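Side-chain contacts in ChrR-like cupin domain-containing protein (Ralstonia eutropha JMP134, PDB 3EBR), which is of unknown function but belongs to the ChrR-like cupins, beta-barrel proteins whose relatives often bind a metal ion or a small molecule inside the barrel: residues G10-N15 with R150-S155; A23-D28 with I127-N132; N27-K32 with A51-P56; S72-Y75 with W80-H83; L141-C144 with G148-P151. One frame throughout, in Å; residues are numbered along the deposited sequence.

Interaction 1: residues G10-N15 with R150-S155; sequences GCLDGN and RPKDLS
L12 sends its two methyl branches to two different residues, K152 and L154, of the loop after helix 133-146. Its CB leaves the strand toward that loop, and chi1 (-176°) extends CG away from the backbone N, so that both methyls reach the loop. CB and CG themselves touch neither partner. At the fork CD1 turns to the aliphatic part of K152, lying 3.6 Å from K152 CD and 4.2 Å from K152 CE, the two side chains slanting across each other. The lysine chain is straight as far as CE and bends only in its last torsion. CD2 meets L154 CD2 at 3.5 Å, the two leucines crossing nearly at right angles, one methyl against one methyl.

Strand 10-12 of this cupin-fold chain pairs in antiparallel fashion with a strand of the second subunit, so that the sheet runs on across the interface. L12 therefore joins the intersubunit sheet to the C-terminal loop of its own chain. That loop is shaped locally by an inverse gamma turn centred on D153, with a weak bond from L154 N to K152 O. Further out, K152 N is hydrogen-bonded to Y140 OH of helix 133-146, L154 shares a backbone hydrogen bond with I36, and D153 OD2 accepts from L3 N of the third subunit.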
# COMPACT_ATOMS: atom_id res chain seq x y z
N GLY A 10 -17.70 -4.62 -0.80
CA GLY A 10 -18.26 -5.60 -1.72
C GLY A 10 -17.89 -7.02 -1.34
O GLY A 10 -17.07 -7.26 -0.44
N CYS A 11 -18.52 -7.95 -2.04
CA CYS A 11 -18.33 -9.37 -1.84
C CYS A 11 -18.59 -10.10 -3.13
O CYS A 11 -19.65 -9.92 -3.71
CB CYS A 11 -19.30 -9.87 -0.79
SG CYS A 11 -19.24 -11.65 -0.55
N LEU A 12 -17.62 -10.91 -3.58
CA LEU A 12 -17.73 -11.71 -4.80
C LEU A 12 -17.65 -13.15 -4.34
O LEU A 12 -16.62 -13.58 -3.81
CB LEU A 12 -16.63 -11.35 -5.79
CG LEU A 12 -16.62 -12.00 -7.17
CD1 LEU A 12 -17.94 -11.83 -7.92
CD2 LEU A 12 -15.47 -11.42 -7.97
N ASP A 13 -18.75 -13.89 -4.53
CA ASP A 13 -18.84 -15.28 -4.10
C ASP A 13 -18.01 -16.15 -5.05
O ASP A 13 -17.78 -15.78 -6.21
CB ASP A 13 -20.30 -15.75 -4.04
CG ASP A 13 -20.52 -16.89 -3.07
OD1 ASP A 13 -20.36 -16.66 -1.84
OD2 ASP A 13 -20.92 -17.99 -3.50
N GLY A 14 -17.55 -17.30 -4.56
CA GLY A 14 -16.74 -18.24 -5.34
C GLY A 14 -17.29 -18.65 -6.71
O GLY A 14 -16.53 -18.75 -7.66
N ASN A 15 -18.60 -18.83 -6.79
CA ASN A 15 -19.27 -19.21 -8.06
C ASN A 15 -19.96 -18.01 -8.80
O ASN A 15 -20.94 -18.21 -9.52
CB ASN A 15 -20.15 -20.51 -7.89
CG ASN A 15 -21.03 -20.50 -6.66
OD1 ASN A 15 -21.28 -19.46 -6.07
ND2 ASN A 15 -21.48 -21.68 -6.26
N ARG A 150 -21.92 -12.30 -18.53
CA ARG A 150 -21.91 -10.85 -18.41
C ARG A 150 -20.76 -10.64 -17.43
O ARG A 150 -20.82 -11.17 -16.32
CB ARG A 150 -23.22 -10.29 -17.88
CG ARG A 150 -23.24 -8.77 -17.75
N PRO A 151 -19.68 -9.93 -17.85
CA PRO A 151 -18.56 -9.78 -16.92
C PRO A 151 -18.83 -8.74 -15.83
O PRO A 151 -19.53 -7.76 -16.08
CB PRO A 151 -17.43 -9.30 -17.83
CG PRO A 151 -18.10 -8.54 -18.88
CD PRO A 151 -19.42 -9.20 -19.10
N LYS A 152 -18.28 -9.00 -14.64
CA LYS A 152 -18.39 -8.11 -13.47
C LYS A 152 -17.25 -7.11 -13.50
O LYS A 152 -16.21 -7.37 -14.10
CB LYS A 152 -18.40 -8.88 -12.15
CG LYS A 152 -19.74 -9.49 -11.85
CD LYS A 152 -19.77 -10.28 -10.56
CE LYS A 152 -21.21 -10.52 -10.13
NZ LYS A 152 -22.05 -11.19 -11.18
N ASP A 153 -17.46 -5.97 -12.83
CA ASP A 153 -16.46 -4.91 -12.75
C ASP A 153 -15.53 -5.19 -11.57
O ASP A 153 -15.76 -4.75 -10.44
CB ASP A 153 -17.13 -3.53 -12.60
CG ASP A 153 -16.15 -2.35 -12.77
OD1 ASP A 153 -14.94 -2.53 -13.06
OD2 ASP A 153 -16.62 -1.20 -12.65
N LEU A 154 -14.45 -5.92 -11.86
CA LEU A 154 -13.43 -6.23 -10.86
C LEU A 154 -12.48 -5.01 -10.64
O LEU A 154 -11.68 -5.01 -9.70
CB LEU A 154 -12.65 -7.49 -11.25
CG LEU A 154 -13.46 -8.75 -11.57
CD1 LEU A 154 -12.49 -9.86 -11.89
CD2 LEU A 154 -14.39 -9.17 -10.44
N SER A 155 -12.56 -4.00 -11.52
CA SER A 155 -11.77 -2.77 -11.43
C SER A 155 -12.20 -1.88 -10.25
O SER A 155 -11.33 -1.34 -9.59
CB SER A 155 -11.83 -1.97 -12.74

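Interaction 2: residues A23-D28 with I127-N132; sequences APYSND and IIAVEN
Y25 meets A129 and E131 of strand 127-131 from the loop between strands 20-21 and 30-37; in it, A23 O accepts a hydrogen bond from R139 NE. P24 follows through a cis peptide bond, and its CD lies over one face of the Y25 ring, toward the rim, 4.0 Å above the plane. Y25 is the residue that crosses. Its CG stands anti to the carbonyl carbon (chi1 -52°), and the phenol reaches the strand with Y25 OH 3.6 Å and Y25 CZ 4.1 Å from A129 CB. Beside this, the ring edge meets a carboxylate coming from the opposite direction: E131 OE2 lies near the ring plane, 3.5 Å from Y25 CE2, with the two planes 83° apart. Next along the loop, S26 OG accepts V29 N and, weakly, D28 N. Across from it, A129 and I128 form a classic beta bulge opposite Y120. No hydrogen bond joins the two segments. The carboxylate is held chiefly by T135 and R139 of helix 133-146, through a hydrogen bond from E131 OE1 to T135 OG1 and a salt bridge to R139 NH1; its approach to the electropositive rim of the ring is probably mildly favourable, with the arginine probably offsetting much of the negative charge.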
# COMPACT_ATOMS: atom_id res chain seq x y z
N ALA A 23 -4.68 -19.01 -20.10
CA ALA A 23 -4.44 -18.93 -21.53
C ALA A 23 -3.64 -17.69 -21.90
O ALA A 23 -3.80 -16.66 -21.25
CB ALA A 23 -5.76 -18.93 -22.28
N PRO A 24 -2.81 -17.75 -22.97
CA PRO A 24 -2.54 -18.85 -23.91
C PRO A 24 -1.35 -19.75 -23.52
O PRO A 24 -0.91 -20.56 -24.34
CB PRO A 24 -2.25 -18.08 -25.20
CG PRO A 24 -1.49 -16.88 -24.73
CD PRO A 24 -1.99 -16.57 -23.32
N TYR A 25 -0.89 -19.69 -22.26
CA TYR A 25 0.29 -20.43 -21.82
C TYR A 25 0.01 -21.85 -21.36
O TYR A 25 0.76 -22.75 -21.73
CB TYR A 25 0.99 -19.70 -20.68
CG TYR A 25 1.28 -18.25 -20.98
CD1 TYR A 25 2.23 -17.89 -21.95
CD2 TYR A 25 0.63 -17.23 -20.28
CE1 TYR A 25 2.51 -16.54 -22.22
CE2 TYR A 25 0.90 -15.90 -20.54
CZ TYR A 25 1.83 -15.56 -21.50
OH TYR A 25 2.08 -14.22 -21.73
N SER A 26 -1.03 -22.02 -20.55
CA SER A 26 -1.39 -23.33 -19.99
C SER A 26 -2.90 -23.56 -19.87
O SER A 26 -3.66 -22.65 -19.55
CB SER A 26 -0.75 -23.50 -18.62
OG SER A 26 -1.14 -24.72 -18.00
N ASN A 27 -3.29 -24.81 -20.10
CA ASN A 27 -4.65 -25.28 -20.03
C ASN A 27 -4.89 -26.02 -18.68
O ASN A 27 -6.04 -26.14 -18.25
CB ASN A 27 -4.88 -26.17 -21.25
CG ASN A 27 -6.33 -26.25 -21.66
OD1 ASN A 27 -7.24 -26.34 -20.84
ND2 ASN A 27 -6.55 -26.21 -22.97
N ASP A 28 -3.83 -26.49 -18.02
CA ASP A 28 -3.92 -27.19 -16.72
C ASP A 28 -3.95 -26.26 -15.53
O ASP A 28 -4.62 -26.56 -14.55
CB ASP A 28 -2.75 -28.16 -16.54
CG ASP A 28 -2.76 -29.28 -17.54
OD1 ASP A 28 -3.35 -29.13 -18.64
OD2 ASP A 28 -2.16 -30.33 -17.23
N ILE A 127 13.62 -11.56 -20.32
CA ILE A 127 12.20 -11.34 -20.00
C ILE A 127 11.41 -11.80 -21.23
O ILE A 127 11.55 -11.20 -22.29
CB ILE A 127 11.85 -9.86 -19.71
CG1 ILE A 127 12.61 -9.35 -18.49
CG2 ILE A 127 10.34 -9.69 -19.52
CD1 ILE A 127 12.35 -7.87 -18.18
N ILE A 128 10.61 -12.86 -21.07
CA ILE A 128 9.79 -13.45 -22.18
C ILE A 128 8.32 -13.03 -22.14
O ILE A 128 7.76 -12.68 -23.17
CB ILE A 128 9.93 -15.02 -22.28
CG1 ILE A 128 9.47 -15.78 -21.00
CG2 ILE A 128 11.34 -15.36 -22.62
CD1 ILE A 128 9.64 -17.29 -21.09
N ALA A 129 7.71 -13.09 -20.95
CA ALA A 129 6.30 -12.75 -20.76
C ALA A 129 6.13 -11.88 -19.53
O ALA A 129 6.95 -11.93 -18.62
CB ALA A 129 5.48 -14.02 -20.60
N VAL A 130 5.06 -11.08 -19.54
CA VAL A 130 4.71 -10.19 -18.45
C VAL A 130 3.24 -10.37 -18.13
O VAL A 130 2.42 -10.39 -19.06
CB VAL A 130 4.96 -8.72 -18.78
CG1 VAL A 130 4.58 -7.86 -17.58
CG2 VAL A 130 6.40 -8.49 -19.15
N GLU A 131 2.91 -10.56 -16.85
CA GLU A 131 1.53 -10.66 -16.38
C GLU A 131 1.30 -9.52 -15.42
O GLU A 131 2.10 -9.31 -14.50
CB GLU A 131 1.21 -11.99 -15.71
CG GLU A 131 0.98 -13.11 -16.71
CD GLU A 131 -0.22 -12.88 -17.58
OE1 GLU A 131 -1.29 -12.57 -17.02
OE2 GLU A 131 -0.08 -12.99 -18.82
N ASN A 132 0.21 -8.80 -15.65
CA ASN A 132 -0.16 -7.65 -14.86
C ASN A 132 -1.67 -7.54 -14.82
O ASN A 132 -2.36 -8.44 -15.30
CB ASN A 132 0.54 -6.41 -15.45
CG ASN A 132 0.22 -6.16 -16.91
OD1 ASN A 132 -0.77 -6.63 -17.47
ND2 ASN A 132 1.09 -5.39 -17.54

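Interaction 3: residues N27-K32 with A51-P56; sequences NDVMVK and AGMEMP
V29, M53 and M55 meet without any flat group among them, so no ring face or edge enters the contact: one branched methyl lies against two selenomethionine side chains. The methyl is V29 CG2. With CG1 anti to the backbone N (chi1 176°), CG2 lies beside that nitrogen and is turned to residues 51-56. M53 comes in fully extended, all three of its torsions near 180°, and brings the end of the chain to the valine: its CE is 3.5 Å from V29 CG2 and its SE 3.8 Å from the same methyl, the two side chains slanting past each other. M55 approaches differently. Its chain bends at the last torsion (54°), and the selenium, rather than the terminal methyl, is the atom in contact, with M55 SE 3.9 Å from V29 CG2. The contact is wholly apolar, held by dispersion and the exclusion of water, with no hydrogen bond between the segments.

A bound PEG, probably from the crystallisation liquor, lies about 4 Å from the V29 side chain. V29 is buried just before strand 30-37, backbone-bonded to F22 and packed on L47 of strand 42-49. The loop 51-56 leads from strand 42-49 to strand 58-60, and M55 is bonded through its backbone to P98 of strand 94-100, so the contact spans from one sheet of the cupin barrel to the other.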
# COMPACT_ATOMS: atom_id res chain seq x y z
N ASN A 27 -3.29 -24.81 -20.10
CA ASN A 27 -4.65 -25.28 -20.03
C ASN A 27 -4.89 -26.02 -18.68
O ASN A 27 -6.04 -26.14 -18.25
CB ASN A 27 -4.88 -26.17 -21.25
CG ASN A 27 -6.33 -26.25 -21.66
OD1 ASN A 27 -7.24 -26.34 -20.84
ND2 ASN A 27 -6.55 -26.21 -22.97
N ASP A 28 -3.83 -26.49 -18.02
CA ASP A 28 -3.92 -27.19 -16.72
C ASP A 28 -3.95 -26.26 -15.53
O ASP A 28 -4.62 -26.56 -14.55
CB ASP A 28 -2.75 -28.16 -16.54
CG ASP A 28 -2.76 -29.28 -17.54
OD1 ASP A 28 -3.35 -29.13 -18.64
OD2 ASP A 28 -2.16 -30.33 -17.23
N VAL A 29 -3.20 -25.16 -15.59
CA VAL A 29 -3.18 -24.16 -14.52
C VAL A 29 -4.43 -23.32 -14.68
O VAL A 29 -4.59 -22.68 -15.72
CB VAL A 29 -1.94 -23.26 -14.55
CG1 VAL A 29 -2.04 -22.18 -13.48
CG2 VAL A 29 -0.66 -24.09 -14.39
N MSE A 30 -5.32 -23.35 -13.67
CA MSE A 30 -6.57 -22.57 -13.66
C MSE A 30 -6.40 -21.36 -12.76
O MSE A 30 -5.62 -21.41 -11.81
CB MSE A 30 -7.75 -23.39 -13.12
CG MSE A 30 -8.00 -24.75 -13.75
SE MSE A 30 -8.51 -24.63 -15.60
CE MSE A 30 -10.26 -23.73 -15.41
N VAL A 31 -7.15 -20.30 -13.04
CA VAL A 31 -7.14 -19.05 -12.27
C VAL A 31 -8.58 -18.57 -12.10
O VAL A 31 -9.41 -18.84 -12.96
CB VAL A 31 -6.27 -17.96 -12.96
CG1 VAL A 31 -6.80 -17.64 -14.36
CG2 VAL A 31 -6.17 -16.68 -12.11
N LYS A 32 -8.88 -17.91 -10.98
CA LYS A 32 -10.19 -17.32 -10.71
C LYS A 32 -9.90 -15.90 -10.24
O LYS A 32 -9.20 -15.73 -9.25
CB LYS A 32 -10.97 -18.13 -9.66
CG LYS A 32 -12.37 -17.55 -9.31
CD LYS A 32 -13.14 -18.34 -8.26
CE LYS A 32 -13.66 -19.66 -8.79
NZ LYS A 32 -14.37 -20.45 -7.73
N ALA A 51 -0.60 -31.47 -9.37
CA ALA A 51 0.63 -31.94 -8.75
C ALA A 51 1.70 -32.30 -9.77
O ALA A 51 1.39 -32.67 -10.90
CB ALA A 51 0.34 -33.16 -7.86
N GLY A 52 2.95 -32.22 -9.33
CA GLY A 52 4.13 -32.51 -10.16
C GLY A 52 4.34 -31.61 -11.37
O GLY A 52 4.65 -32.11 -12.45
N MSE A 53 4.18 -30.31 -11.17
CA MSE A 53 4.33 -29.33 -12.25
C MSE A 53 5.29 -28.21 -11.85
O MSE A 53 5.04 -27.51 -10.87
CB MSE A 53 2.96 -28.78 -12.63
CG MSE A 53 2.94 -27.94 -13.89
SE MSE A 53 1.12 -27.45 -14.36
CE MSE A 53 1.54 -26.35 -15.96
N GLU A 54 6.41 -28.09 -12.58
CA GLU A 54 7.41 -27.05 -12.38
C GLU A 54 6.95 -25.92 -13.27
O GLU A 54 6.77 -26.14 -14.47
CB GLU A 54 8.81 -27.51 -12.78
N MSE A 55 6.74 -24.74 -12.69
CA MSE A 55 6.28 -23.53 -13.43
C MSE A 55 7.43 -22.59 -13.76
O MSE A 55 8.51 -22.73 -13.17
CB MSE A 55 5.12 -22.89 -12.67
CG MSE A 55 3.84 -23.53 -13.13
SE MSE A 55 2.36 -22.91 -12.23
CE MSE A 55 2.46 -20.84 -12.47
N PRO A 56 7.20 -21.63 -14.70
CA PRO A 56 8.33 -20.78 -15.10
C PRO A 56 8.85 -19.85 -14.02
O PRO A 56 8.09 -19.47 -13.13
CB PRO A 56 7.75 -19.94 -16.25
CG PRO A 56 6.33 -19.88 -15.95
CD PRO A 56 5.98 -21.24 -15.44

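Interaction 4: residues S72-Y75 with W80-H83; sequences SWRY and WVAH
W73 and A82 form a single antiparallel bridge where the chain returns after a short connection, a hydrogen-bonded pair in which W73 N gives to A82 O at 3.1 Å and A82 N to W73 O at 2.8 Å, while A82 O also receives a CA-H contact from S72.

The A82 methyl points to the other segment and sits over one face of the W73 indole, a CH-pi contact with A82 CB 4.0 Å from the centroid of the W73 five-membered ring. The W73 side chain starts away from A82, but with CG between the backbone N and carbonyl carbon (chi1 61°) its ring lies alongside the bridge. The Y75 ring, in turn, has W73 CZ3 over one face. W80 and Y75 run side by side in the same direction; their ring planes stand 80° apart in an oblique meeting, with W80 CH2 3.4 Å from Y75 CD2. On the other side of the strand V81 splits its methyls: V81 CG1 is 3.4 Å from W73 O, and V81 CG2 is 3.9 Å from R74 CD. S72 OG lies 3.5 Å from H83 CD2, while H83 ND1 is hydrogen-bonded to D13 OD1 of the second subunit.

W73 NE1 bonds to T68 OG1 of strand 64-70. V88 of strand 87-90 is touched by W73, Y75, W80 and A82, and strand 73-75 is the outermost strand of its sheet within this chain, next to strand 94-100.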
# COMPACT_ATOMS: atom_id res chain seq x y z
N SER A 72 0.63 -28.86 -1.45
CA SER A 72 1.94 -28.38 -0.98
C SER A 72 2.79 -27.96 -2.17
O SER A 72 2.72 -28.59 -3.23
CB SER A 72 2.68 -29.43 -0.16
OG SER A 72 1.87 -29.91 0.89
N TRP A 73 3.58 -26.91 -1.99
CA TRP A 73 4.44 -26.39 -3.03
C TRP A 73 5.64 -25.71 -2.39
O TRP A 73 5.72 -25.59 -1.17
CB TRP A 73 3.66 -25.44 -3.95
CG TRP A 73 3.11 -24.27 -3.23
CD1 TRP A 73 1.91 -24.18 -2.60
CD2 TRP A 73 3.74 -22.99 -3.07
NE1 TRP A 73 1.76 -22.95 -2.05
CE2 TRP A 73 2.87 -22.19 -2.32
CE3 TRP A 73 4.96 -22.46 -3.48
CZ2 TRP A 73 3.17 -20.87 -1.98
CZ3 TRP A 73 5.27 -21.16 -3.14
CH2 TRP A 73 4.38 -20.37 -2.39
N ARG A 74 6.57 -25.29 -3.24
CA ARG A 74 7.79 -24.62 -2.82
C ARG A 74 8.45 -23.89 -3.96
O ARG A 74 8.03 -24.04 -5.11
CB ARG A 74 8.77 -25.66 -2.26
CG ARG A 74 9.01 -26.87 -3.20
CD ARG A 74 9.95 -27.88 -2.57
NE ARG A 74 11.35 -27.51 -2.73
CZ ARG A 74 12.19 -27.94 -3.68
NH1 ARG A 74 11.82 -28.82 -4.63
NH2 ARG A 74 13.45 -27.50 -3.67
N TYR A 75 9.47 -23.10 -3.63
CA TYR A 75 10.28 -22.39 -4.60
C TYR A 75 11.58 -23.15 -4.65
O TYR A 75 12.09 -23.56 -3.60
CB TYR A 75 10.55 -20.94 -4.20
CG TYR A 75 9.32 -20.07 -4.14
CD1 TYR A 75 8.53 -19.89 -5.28
CD2 TYR A 75 8.98 -19.36 -2.99
CE1 TYR A 75 7.41 -19.07 -5.27
CE2 TYR A 75 7.84 -18.52 -2.97
CZ TYR A 75 7.08 -18.38 -4.12
OH TYR A 75 5.95 -17.61 -4.12
N TRP A 80 12.34 -24.38 2.19
CA TRP A 80 11.08 -24.65 2.91
C TRP A 80 9.97 -25.07 1.96
O TRP A 80 10.06 -24.81 0.75
CB TRP A 80 10.63 -23.42 3.75
CG TRP A 80 10.62 -22.10 3.03
CD1 TRP A 80 11.60 -21.14 3.09
CD2 TRP A 80 9.64 -21.62 2.09
NE1 TRP A 80 11.27 -20.08 2.27
CE2 TRP A 80 10.08 -20.35 1.65
CE3 TRP A 80 8.43 -22.13 1.59
CZ2 TRP A 80 9.36 -19.60 0.72
CZ3 TRP A 80 7.72 -21.38 0.67
CH2 TRP A 80 8.19 -20.12 0.25
N VAL A 81 8.93 -25.69 2.51
CA VAL A 81 7.75 -26.14 1.76
C VAL A 81 6.51 -25.51 2.38
O VAL A 81 6.34 -25.57 3.60
CB VAL A 81 7.58 -27.66 1.76
CG1 VAL A 81 6.32 -28.07 1.01
CG2 VAL A 81 8.79 -28.31 1.14
N ALA A 82 5.67 -24.89 1.55
CA ALA A 82 4.43 -24.26 1.99
C ALA A 82 3.34 -25.32 1.93
O ALA A 82 3.08 -25.84 0.85
CB ALA A 82 4.06 -23.08 1.09
N HIS A 83 2.75 -25.64 3.09
CA HIS A 83 1.65 -26.62 3.19
C HIS A 83 0.33 -25.89 3.31
O HIS A 83 0.33 -24.67 3.43
CB HIS A 83 1.83 -27.50 4.42
CG HIS A 83 3.14 -28.23 4.45
ND1 HIS A 83 4.24 -27.73 5.11
CD2 HIS A 83 3.53 -29.39 3.87
CE1 HIS A 83 5.25 -28.57 4.96
NE2 HIS A 83 4.84 -29.58 4.22

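Interaction 5: residues L141-C144 with G148-P151; sequences LNYC and GIRP
C144, L141 and Y143 on the last turns of helix 133-146 hold the chain that leaves it: C144 meets I149 and P151, L141 meets P151, and Y143 meets I149. The C144 sulfur touches both of its partners, with C144 SG 3.8 Å from P151 CB and 4.0 Å from I149 CG2. With SG anti to the carbonyl carbon (chi1 -72°), it is directed at the returning chain. L141 crosses P151 at about a right angle, its CD2 lying against P151 CB and CG, with L141 CD2 3.8 Å from P151 CB. Y143 and I149 approach on a slant, an oblique meeting with Y143 CE1 3.8 Å from I149 CD1. The Y143 ring is also stacked on H147, and P18 touches both Y143 and I149. L141 further packs on F4 of the third subunit. The chemistry is thus mainly hydrophobic: the apolar contacts of L141, Y143, C144, I149 and P151 lay the departing chain against the helix, and they are joined by one weak backbone hydrogen bond, from I149 N to C144 O at 3.4 Å, which ties the loop to the end of the helix.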
# COMPACT_ATOMS: atom_id res chain seq x y z
N LEU A 141 -11.99 -10.73 -19.32
CA LEU A 141 -12.96 -10.24 -20.32
C LEU A 141 -13.01 -11.11 -21.59
O LEU A 141 -14.09 -11.24 -22.17
CB LEU A 141 -12.69 -8.77 -20.67
CG LEU A 141 -12.85 -7.73 -19.55
CD1 LEU A 141 -12.36 -6.37 -20.02
CD2 LEU A 141 -14.29 -7.64 -19.05
N ASN A 142 -11.88 -11.67 -22.05
CA ASN A 142 -11.85 -12.57 -23.24
C ASN A 142 -12.62 -13.88 -23.02
O ASN A 142 -13.30 -14.35 -23.93
CB ASN A 142 -10.42 -12.89 -23.74
CG ASN A 142 -9.71 -11.70 -24.43
OD1 ASN A 142 -10.34 -10.79 -24.97
ND2 ASN A 142 -8.38 -11.72 -24.41
N TYR A 143 -12.48 -14.48 -21.82
CA TYR A 143 -13.21 -15.71 -21.46
C TYR A 143 -14.69 -15.45 -21.33
O TYR A 143 -15.50 -16.27 -21.78
CB TYR A 143 -12.66 -16.30 -20.16
CG TYR A 143 -13.35 -17.53 -19.59
CD1 TYR A 143 -14.50 -17.43 -18.79
CD2 TYR A 143 -12.81 -18.80 -19.79
CE1 TYR A 143 -15.12 -18.57 -18.26
CE2 TYR A 143 -13.43 -19.95 -19.25
CZ TYR A 143 -14.58 -19.82 -18.49
OH TYR A 143 -15.18 -20.94 -17.97
N CYS A 144 -15.04 -14.35 -20.66
CA CYS A 144 -16.44 -13.94 -20.49
C CYS A 144 -17.13 -13.72 -21.83
O CYS A 144 -18.22 -14.23 -22.03
CB CYS A 144 -16.57 -12.68 -19.62
SG CYS A 144 -16.24 -12.95 -17.85
N GLY A 148 -21.07 -16.98 -22.62
CA GLY A 148 -22.22 -16.04 -22.51
C GLY A 148 -22.32 -15.44 -21.12
O GLY A 148 -23.43 -15.31 -20.59
N ILE A 149 -21.17 -15.03 -20.56
CA ILE A 149 -21.07 -14.49 -19.21
C ILE A 149 -20.98 -12.97 -19.21
O ILE A 149 -20.09 -12.41 -19.85
CB ILE A 149 -19.83 -15.05 -18.47
CG1 ILE A 149 -19.77 -16.59 -18.54
CG2 ILE A 149 -19.81 -14.58 -17.02
CD1 ILE A 149 -18.60 -17.21 -17.79
N ARG A 150 -21.92 -12.30 -18.53
CA ARG A 150 -21.91 -10.85 -18.41
C ARG A 150 -20.76 -10.64 -17.43
O ARG A 150 -20.82 -11.17 -16.32
CB ARG A 150 -23.22 -10.29 -17.88
CG ARG A 150 -23.24 -8.77 -17.75
N PRO A 151 -19.68 -9.93 -17.85
CA PRO A 151 -18.56 -9.78 -16.92
C PRO A 151 -18.83 -8.74 -15.83
O PRO A 151 -19.53 -7.76 -16.08
CB PRO A 151 -17.43 -9.30 -17.83
CG PRO A 151 -18.10 -8.54 -18.88
CD PRO A 151 -19.42 -9.20 -19.10

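Overall arrangement
Interactions 1 and 5 share R150 and P151, so the loop leaving helix 133-146 first packs on that helix and then reaches strand 10-12; their centres are 12 Å apart. Interactions 2 and 3 start from one loop, share N27 and D28, and touch where S26 OG lies 3.7 Å from M53 CE; bound PEG lies close to Y25 and V29. G14 O and K32 NZ, 2.8 Å apart, probably join interactions 1 and 3 by a hydrogen bond. Interaction 4 lies 15 Å from interaction 3 between centres but is remote from interactions 1 and 5 (30 and 33 Å); D13 of this chain pairs with H83 of the second subunit, and H83 with D13 of that subunit.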